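Uncharacterized protein (PDB 6PTM) probably hydrolyses carrageenan chains from their ends as an exo-acting glycoside hydrolase of family GH42. Local coordinates at residues 481-494 and 533-547. Numbering follows the deposited sequence.
Sequences DLYQTKEYARGNYW and QPRIVNEVHATMIDL
Arg490 bridges two acids about two turns apart on helix 534-547, Glu539 and Asp546, and sits as a knob among Glu539, Ala542, Thr543 and Asp546. Its NE gives a bond of 2.7 Å to Glu539 OE2, close to the guanidinium plane. NH1 reaches the anti lone pair of Asp546 OD2 at 2.9 Å, tilted from that plane. The Arg490 chain leaves with CG anti to the backbone N (chi1 166°) and bends at chi3, which lays the guanidinium over Thr543 OG1. That hydroxyl is held by its own bond to Glu539 O. Together these contacts should limit rotation of the guanidinium. One turn earlier, Lys486 CB packs on Glu539 CG at 3.7 Å.

Further along, the contact turns apolar. Leu547 CD2 lies over the six-membered ring of Trp494, 3.6 Å from its centroid, a CH-pi contact. Val540 CG1 covers one face of the Tyr493 ring in the same way. At the other end, Ile536 CD1 fits against Ala489 CB, and Gln533 NE2 donates to Leu482 O at 3.1 Å, from above the carbonyl plane.

The helix axes cross at -36°, 8.7 Å apart. They are probably the last two helices of the GH42 (beta/alpha)8 barrel, after strands 466-471 and 503-506. Strand 168-175, closing it, packs against Val540, Met544 and Leu547, while Tyr493 OH bonds to Thr506 of strand 503-506. Helices 69-90 and 109-139 cover Pro534 and Asn538.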
loop_
_atom_site.group_PDB
_atom_site.type_symbol
_atom_site.label_atom_id
_atom_site.label_comp_id
_atom_site.label_asym_id
_atom_site.label_seq_id
_atom_site.Cartn_x
_atom_site.Cartn_y
_atom_site.Cartn_z
ATOM N N ASP A 481 7.835 14.477 -12.083
ATOM C CA ASP A 481 9.173 14.559 -12.710
ATOM C C ASP A 481 9.044 13.899 -14.077
ATOM O O ASP A 481 8.916 12.640 -14.134
ATOM C CB ASP A 481 10.238 13.896 -11.829
ATOM C CG ASP A 481 11.615 13.905 -12.481
ATOM O OD1 ASP A 481 11.738 14.545 -13.555
ATOM O OD2 ASP A 481 12.547 13.252 -11.937
ATOM N N LEU A 482 9.126 14.696 -15.143
ATOM C CA LEU A 482 9.012 14.175 -16.539
ATOM C C LEU A 482 10.111 13.109 -16.746
ATOM O O LEU A 482 9.837 12.109 -17.461
ATOM C CB LEU A 482 9.128 15.340 -17.533
ATOM C CG LEU A 482 8.914 14.969 -19.002
ATOM C CD1 LEU A 482 7.522 14.379 -19.231
ATOM C CD2 LEU A 482 9.152 16.159 -19.929
ATOM N N TYR A 483 11.286 13.306 -16.118
ATOM C CA TYR A 483 12.533 12.498 -16.293
ATOM C C TYR A 483 12.600 11.353 -15.267
ATOM O O TYR A 483 13.647 10.721 -15.086
ATOM C CB TYR A 483 13.766 13.403 -16.209
ATOM C CG TYR A 483 13.667 14.605 -17.132
ATOM C CD1 TYR A 483 13.312 14.447 -18.469
ATOM C CD2 TYR A 483 13.873 15.898 -16.671
ATOM C CE1 TYR A 483 13.176 15.528 -19.331
ATOM C CE2 TYR A 483 13.767 16.992 -17.527
ATOM C CZ TYR A 483 13.420 16.812 -18.862
ATOM O OH TYR A 483 13.328 17.889 -19.705
ATOM N N GLN A 484 11.482 11.040 -14.623
ATOM C CA GLN A 484 11.425 9.900 -13.680
ATOM C C GLN A 484 12.112 8.706 -14.367
ATOM O O GLN A 484 11.848 8.471 -15.585
ATOM C CB GLN A 484 9.955 9.649 -13.300
ATOM C CG GLN A 484 9.800 8.642 -12.176
ATOM C CD GLN A 484 8.356 8.454 -11.781
ATOM O OE1 GLN A 484 7.565 7.861 -12.529
ATOM N NE2 GLN A 484 8.023 8.901 -10.583
ATOM N N THR A 485 12.969 7.985 -13.652
ATOM C CA THR A 485 13.777 6.886 -14.232
ATOM C C THR A 485 13.051 5.542 -14.173
ATOM O O THR A 485 12.295 5.254 -13.217
ATOM C CB THR A 485 15.162 6.830 -13.591
ATOM O OG1 THR A 485 15.069 6.394 -12.227
ATOM C CG2 THR A 485 15.853 8.181 -13.696
ATOM N N LYS A 486 13.326 4.686 -15.149
ATOM C CA LYS A 486 12.813 3.306 -15.056
ATOM C C LYS A 486 13.385 2.651 -13.784
ATOM O O LYS A 486 12.689 1.783 -13.253
ATOM C CB LYS A 486 13.150 2.535 -16.323
ATOM C CG LYS A 486 14.620 2.215 -16.548
ATOM C CD LYS A 486 14.784 1.718 -17.953
ATOM C CE LYS A 486 15.915 0.741 -18.150
ATOM N NZ LYS A 486 17.193 1.406 -17.879
ATOM N N GLU A 487 14.593 3.023 -13.327
ATOM C CA GLU A 487 15.246 2.414 -12.124
ATOM C C GLU A 487 14.381 2.738 -10.889
ATOM O O GLU A 487 14.216 1.889 -10.022
ATOM C CB GLU A 487 16.678 2.922 -11.918
ATOM C CG GLU A 487 17.695 2.403 -12.936
ATOM C CD GLU A 487 17.676 3.031 -14.332
ATOM O OE1 GLU A 487 17.087 4.110 -14.513
ATOM O OE2 GLU A 487 18.171 2.380 -15.251
ATOM N N TYR A 488 13.903 3.969 -10.790
ATOM C CA TYR A 488 13.017 4.381 -9.683
ATOM C C TYR A 488 11.757 3.508 -9.711
ATOM O O TYR A 488 11.335 2.988 -8.663
ATOM C CB TYR A 488 12.626 5.862 -9.763
ATOM C CG TYR A 488 11.504 6.149 -8.808
ATOM C CD1 TYR A 488 11.728 6.226 -7.434
ATOM C CD2 TYR A 488 10.196 6.172 -9.262
ATOM C CE1 TYR A 488 10.675 6.398 -6.543
ATOM C CE2 TYR A 488 9.139 6.360 -8.390
ATOM C CZ TYR A 488 9.375 6.468 -7.025
ATOM O OH TYR A 488 8.299 6.634 -6.178
ATOM N N ALA A 489 11.180 3.341 -10.895
ATOM C CA ALA A 489 9.868 2.674 -11.017
ATOM C C ALA A 489 10.028 1.208 -10.578
ATOM O O ALA A 489 9.190 0.671 -9.741
ATOM C CB ALA A 489 9.343 2.805 -12.434
ATOM N N ARG A 490 11.057 0.542 -11.119
ATOM C CA ARG A 490 11.378 -0.882 -10.803
ATOM C C ARG A 490 11.668 -1.034 -9.304
ATOM O O ARG A 490 11.131 -1.970 -8.681
ATOM C CB ARG A 490 12.579 -1.356 -11.619
ATOM C CG ARG A 490 13.202 -2.660 -11.153
ATOM C CD ARG A 490 14.292 -3.098 -12.116
ATOM N NE ARG A 490 13.731 -3.502 -13.403
ATOM C CZ ARG A 490 13.310 -4.731 -13.720
ATOM N NH1 ARG A 490 13.391 -5.706 -12.843
ATOM N NH2 ARG A 490 12.799 -4.981 -14.927
ATOM N N GLY A 491 12.523 -0.193 -8.743
ATOM C CA GLY A 491 12.890 -0.313 -7.309
ATOM C C GLY A 491 11.671 -0.249 -6.414
ATOM O O GLY A 491 11.577 -0.981 -5.415
ATOM N N ASN A 492 10.733 0.618 -6.749
ATOM C CA ASN A 492 9.538 0.867 -5.924
ATOM C C ASN A 492 8.588 -0.319 -6.017
ATOM O O ASN A 492 8.074 -0.721 -4.965
ATOM C CB ASN A 492 8.865 2.172 -6.337
ATOM C CG ASN A 492 8.782 3.135 -5.185
ATOM O OD1 ASN A 492 7.694 3.378 -4.661
ATOM N ND2 ASN A 492 9.928 3.666 -4.779
ATOM N N TYR A 493 8.315 -0.828 -7.207
ATOM C CA TYR A 493 7.347 -1.936 -7.348
ATOM C C TYR A 493 7.995 -3.173 -6.733
ATOM O O TYR A 493 7.321 -3.992 -6.127
ATOM C CB TYR A 493 6.893 -2.129 -8.797
ATOM C CG TYR A 493 5.775 -1.201 -9.174
ATOM C CD1 TYR A 493 6.049 0.102 -9.547
ATOM C CD2 TYR A 493 4.455 -1.589 -9.101
ATOM C CE1 TYR A 493 5.033 0.999 -9.838
ATOM C CE2 TYR A 493 3.426 -0.709 -9.426
ATOM C CZ TYR A 493 3.715 0.599 -9.770
ATOM O OH TYR A 493 2.734 1.490 -10.078
ATOM N N TRP A 494 9.301 -3.299 -6.902
ATOM C CA TRP A 494 10.023 -4.478 -6.375
ATOM C C TRP A 494 9.936 -4.442 -4.836
ATOM O O TRP A 494 9.567 -5.461 -4.192
ATOM C CB TRP A 494 11.470 -4.478 -6.889
ATOM C CG TRP A 494 12.199 -5.726 -6.518
ATOM C CD1 TRP A 494 12.767 -6.014 -5.321
ATOM C CD2 TRP A 494 12.405 -6.877 -7.351
ATOM N NE1 TRP A 494 13.320 -7.259 -5.350
ATOM C CE2 TRP A 494 13.123 -7.812 -6.584
ATOM C CE3 TRP A 494 12.066 -7.193 -8.665
ATOM C CZ2 TRP A 494 13.479 -9.052 -7.085
ATOM C CZ3 TRP A 494 12.419 -8.417 -9.168
ATOM C CH2 TRP A 494 13.107 -9.341 -8.383
ATOM N N GLN A 533 5.394 9.191 -20.317
ATOM C CA GLN A 533 6.681 8.511 -19.955
ATOM C C GLN A 533 6.678 7.056 -20.423
ATOM O O GLN A 533 6.413 6.125 -19.645
ATOM C CB GLN A 533 6.923 8.573 -18.453
ATOM C CG GLN A 533 6.966 9.973 -17.877
ATOM C CD GLN A 533 6.866 9.954 -16.370
ATOM O OE1 GLN A 533 6.096 9.162 -15.798
ATOM N NE2 GLN A 533 7.639 10.833 -15.727
ATOM N N PRO A 534 7.048 6.819 -21.700
ATOM C CA PRO A 534 7.051 5.463 -22.264
ATOM C C PRO A 534 7.881 4.452 -21.455
ATOM O O PRO A 534 7.455 3.350 -21.370
ATOM C CB PRO A 534 7.632 5.639 -23.674
ATOM C CG PRO A 534 7.378 7.101 -23.992
ATOM C CD PRO A 534 7.498 7.832 -22.667
ATOM N N ARG A 535 9.007 4.872 -20.876
ATOM C CA ARG A 535 9.920 3.947 -20.179
ATOM C C ARG A 535 9.365 3.619 -18.784
ATOM O O ARG A 535 9.568 2.466 -18.345
ATOM C CB ARG A 535 11.350 4.471 -20.174
ATOM C CG ARG A 535 12.075 4.266 -21.496
ATOM C CD ARG A 535 13.568 4.326 -21.374
ATOM N NE ARG A 535 14.032 5.641 -21.007
ATOM C CZ ARG A 535 15.294 5.932 -20.712
ATOM N NH1 ARG A 535 15.615 7.152 -20.326
ATOM N NH2 ARG A 535 16.223 4.994 -20.715
ATOM N N ILE A 536 8.601 4.513 -18.156
ATOM C CA ILE A 536 7.941 4.217 -16.844
ATOM C C ILE A 536 6.803 3.207 -17.056
ATOM O O ILE A 536 6.717 2.225 -16.312
ATOM C CB ILE A 536 7.460 5.526 -16.175
ATOM C CG1 ILE A 536 8.614 6.496 -15.935
ATOM C CG2 ILE A 536 6.721 5.266 -14.874
ATOM C CD1 ILE A 536 9.613 6.007 -14.917
ATOM N N VAL A 537 5.918 3.457 -18.002
ATOM C CA VAL A 537 4.798 2.521 -18.304
ATOM C C VAL A 537 5.387 1.127 -18.570
ATOM O O VAL A 537 4.891 0.124 -18.018
ATOM C CB VAL A 537 3.964 3.065 -19.480
ATOM C CG1 VAL A 537 3.014 2.036 -20.057
ATOM C CG2 VAL A 537 3.195 4.283 -19.025
ATOM N N ASN A 538 6.412 1.044 -19.403
ATOM C CA ASN A 538 7.014 -0.263 -19.775
ATOM C C ASN A 538 7.650 -0.884 -18.517
ATOM O O ASN A 538 7.474 -2.095 -18.323
ATOM C CB ASN A 538 7.991 -0.144 -20.941
ATOM C CG ASN A 538 8.719 -1.446 -21.180
ATOM O OD1 ASN A 538 8.118 -2.456 -21.574
ATOM N ND2 ASN A 538 10.000 -1.435 -20.879
ATOM N N GLU A 539 8.360 -0.109 -17.679
ATOM C CA GLU A 539 9.194 -0.726 -16.628
ATOM C C GLU A 539 8.307 -1.369 -15.559
ATOM O O GLU A 539 8.752 -2.379 -14.955
ATOM C CB GLU A 539 10.117 0.282 -15.983
ATOM C CG GLU A 539 11.216 -0.383 -15.210
ATOM C CD GLU A 539 12.218 -1.120 -16.068
ATOM O OE1 GLU A 539 12.232 -0.893 -17.300
ATOM O OE2 GLU A 539 13.013 -1.900 -15.493
ATOM N N VAL A 540 7.104 -0.852 -15.310
ATOM C CA VAL A 540 6.186 -1.523 -14.348
ATOM C C VAL A 540 5.948 -2.959 -14.823
ATOM O O VAL A 540 6.111 -3.880 -14.020
ATOM C CB VAL A 540 4.846 -0.789 -14.144
ATOM C CG1 VAL A 540 3.964 -1.598 -13.216
ATOM C CG2 VAL A 540 5.048 0.612 -13.578
ATOM N N HIS A 541 5.601 -3.148 -16.098
ATOM C CA HIS A 541 5.296 -4.496 -16.647
ATOM C C HIS A 541 6.553 -5.367 -16.717
ATOM O O HIS A 541 6.442 -6.576 -16.450
ATOM C CB HIS A 541 4.571 -4.353 -17.984
ATOM C CG HIS A 541 3.291 -3.645 -17.796
ATOM N ND1 HIS A 541 2.255 -4.238 -17.117
ATOM C CD2 HIS A 541 2.896 -2.403 -18.115
ATOM C CE1 HIS A 541 1.251 -3.381 -17.047
ATOM N NE2 HIS A 541 1.625 -2.235 -17.635
ATOM N N ALA A 542 7.704 -4.785 -17.049
ATOM C CA ALA A 542 8.996 -5.493 -17.027
ATOM C C ALA A 542 9.304 -5.955 -15.600
ATOM O O ALA A 542 9.803 -7.067 -15.422
ATOM C CB ALA A 542 10.096 -4.617 -17.582
ATOM N N THR A 543 9.040 -5.130 -14.601
ATOM C CA THR A 543 9.223 -5.551 -13.190
ATOM C C THR A 543 8.304 -6.750 -12.865
ATOM O O THR A 543 8.780 -7.747 -12.312
ATOM C CB THR A 543 9.074 -4.344 -12.270
ATOM O OG1 THR A 543 9.974 -3.315 -12.721
ATOM C CG2 THR A 543 9.390 -4.710 -10.847
ATOM N N MET A 544 7.032 -6.705 -13.225
ATOM C CA MET A 544 6.109 -7.848 -12.989
ATOM C C MET A 544 6.691 -9.109 -13.648
ATOM O O MET A 544 6.666 -10.215 -13.032
ATOM C CB MET A 544 4.705 -7.541 -13.521
ATOM C CG MET A 544 4.018 -6.377 -12.826
ATOM S SD MET A 544 3.805 -6.646 -11.040
ATOM C CE MET A 544 4.612 -5.199 -10.363
ATOM N N ILE A 545 7.214 -8.969 -14.865
ATOM C CA ILE A 545 7.787 -10.132 -15.592
ATOM C C ILE A 545 8.917 -10.738 -14.767
ATOM O O ILE A 545 8.983 -11.986 -14.675
ATOM C CB ILE A 545 8.284 -9.718 -16.982
ATOM C CG1 ILE A 545 7.101 -9.506 -17.925
ATOM C CG2 ILE A 545 9.314 -10.743 -17.463
ATOM C CD1 ILE A 545 7.458 -8.869 -19.252
ATOM N N ASP A 546 9.815 -9.903 -14.242
ATOM C CA ASP A 546 10.932 -10.437 -13.430
ATOM C C ASP A 546 10.398 -11.009 -12.114
ATOM O O ASP A 546 10.804 -12.132 -11.735
ATOM C CB ASP A 546 12.033 -9.415 -13.188
ATOM C CG ASP A 546 12.894 -9.169 -14.412
ATOM O OD1 ASP A 546 12.972 -10.066 -15.274
ATOM O OD2 ASP A 546 13.431 -8.068 -14.503
ATOM N N LEU A 547 9.514 -10.295 -11.416
ATOM C CA LEU A 547 8.955 -10.838 -10.152
ATOM C C LEU A 547 8.249 -12.186 -10.425
ATOM O O LEU A 547 8.437 -13.133 -9.666
ATOM C CB LEU A 547 7.987 -9.815 -9.557
ATOM C CG LEU A 547 8.572 -8.524 -9.009
ATOM C CD1 LEU A 547 7.453 -7.515 -8.857
ATOM C CD2 LEU A 547 9.248 -8.780 -7.683
HETATM O O HOH W 1 5.124 9.065 -13.191
#